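Local coordinates for LPXTG cell wall surface protein (Streptococcus gordonii, PDB 7AVH), which is a cell-wall-anchored surface adhesin whose tandem SHIRT repeats probably form a variable-length stalk that projects its binding region away from the bacterium, at residues S10-P13 with G14-L17. Residues are numbered along the deposited sequence; the frame is centred on the assembly and turned at random.
Sequences SGTP and GKEL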
loop_
_atom_site.group_PDB
_atom_site.type_symbol
_atom_site.label_atom_id
_atom_site.label_comp_id
_atom_site.label_asym_id
_atom_site.label_seq_id
_atom_site.Cartn_x
_atom_site.Cartn_y
_atom_site.Cartn_z
ATOM N N SER A 10 -17.720 1.689 3.490
ATOM C CA SER A 10 -16.352 2.046 3.146
ATOM C C SER A 10 -16.378 3.336 2.325
ATOM O O SER A 10 -17.183 3.415 1.332
ATOM C CB SER A 10 -15.778 0.969 2.278
ATOM O OG SER A 10 -14.520 1.442 1.751
ATOM N N GLY A 11 -15.500 4.280 2.632
ATOM C CA GLY A 11 -15.280 5.477 1.842
ATOM C C GLY A 11 -14.032 5.380 0.975
ATOM O O GLY A 11 -13.609 6.423 0.461
ATOM N N THR A 12 -13.529 4.153 0.779
ATOM C CA THR A 12 -12.316 3.912 -0.051
ATOM C C THR A 12 -12.679 3.026 -1.228
ATOM O O THR A 12 -12.984 1.851 -1.058
ATOM C CB THR A 12 -11.217 3.300 0.813
ATOM O OG1 THR A 12 -10.907 4.212 1.876
ATOM C CG2 THR A 12 -9.993 2.995 -0.023
ATOM N N PRO A 13 -12.659 3.596 -2.452
ATOM C CA PRO A 13 -13.060 2.848 -3.634
ATOM C C PRO A 13 -12.241 1.542 -3.748
ATOM O O PRO A 13 -11.047 1.586 -3.474
ATOM C CB PRO A 13 -12.731 3.805 -4.799
ATOM C CG PRO A 13 -12.799 5.195 -4.171
ATOM C CD PRO A 13 -12.417 5.015 -2.709
ATOM N N GLY A 14 -12.886 0.424 -4.068
ATOM C CA GLY A 14 -12.247 -0.890 -4.261
ATOM C C GLY A 14 -12.004 -1.667 -2.981
ATOM O O GLY A 14 -11.537 -2.795 -3.069
ATOM N N LYS A 15 -12.354 -1.144 -1.817
ATOM C CA LYS A 15 -12.125 -1.826 -0.527
ATOM C C LYS A 15 -13.465 -2.013 0.158
ATOM O O LYS A 15 -14.128 -1.002 0.466
ATOM C CB LYS A 15 -11.166 -1.025 0.364
ATOM C CG LYS A 15 -9.711 -1.074 -0.131
ATOM C CD LYS A 15 -8.954 -2.425 0.255
ATOM C CE LYS A 15 -9.197 -3.020 1.675
ATOM N NZ LYS A 15 -8.316 -4.217 1.975
ATOM N N GLU A 16 -13.780 -3.246 0.508
ATOM C CA GLU A 16 -14.967 -3.592 1.345
ATOM C C GLU A 16 -14.545 -3.613 2.789
ATOM O O GLU A 16 -13.385 -3.869 3.181
ATOM C CB GLU A 16 -15.573 -4.947 0.925
ATOM C CG GLU A 16 -16.049 -4.939 -0.514
ATOM C CD GLU A 16 -17.193 -3.990 -0.881
ATOM O OE1 GLU A 16 -18.108 -3.763 -0.028
ATOM O OE2 GLU A 16 -17.191 -3.489 -2.057
ATOM N N LEU A 17 -15.496 -3.246 3.641
ATOM C CA LEU A 17 -15.265 -3.291 5.083
ATOM C C LEU A 17 -15.023 -4.718 5.549
ATOM O O LEU A 17 -15.754 -5.631 5.172
ATOM C CB LEU A 17 -16.498 -2.803 5.874
ATOM C CG LEU A 17 -16.868 -1.351 5.655
ATOM C CD1 LEU A 17 -18.135 -1.029 6.449
ATOM C CD2 LEU A 17 -15.801 -0.369 6.026
#
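Ser10 and Lys15 are joined across the loop that leaves strand 2-10 of a SHIRT domain and leads to helix 19-22, with a type II beta turn from Thr12 to Lys15 at its bend. Two hydrogen bonds cross the loop. In the turn itself, Lys15 N donates to Thr12 O over 3.2 Å; Gly14, third of the four turn residues, has the positive phi (83°) of a type II turn. The second bond runs from Ser10 OG to Lys15 O at 2.8 Å, with the hydroxyl tilted 22° from the carbonyl plane. The same hydroxyl accepts from Thr12 N in an ST turn, so one group, donor to Lys15 O and acceptor from Thr12 N, ties the two limbs of the loop together. OG reaches inward because it stands anti to the backbone N of Ser10 (chi1 170°).

Apolar contacts flank these bonds. Thr12 and Lys15 send their side chains the same way, side by side, with Thr12 CG2 4.1 Å from Lys15 CG. Beyond them lies strand 72-94: Thr12 OG1 is hydrogen-bonded to Phe80 N, and the bent Lys15 chain carries its ammonium to a cation-pi contact with the Phe80 ring. Trp55 of strand 53-60 touches Ser10, Lys15 and Leu17. Where the two limbs come together again, Leu17 sets its branched end against Ser10, the last residue of strand 2-10, CD2 standing 3.8 Å from Ser10 CA.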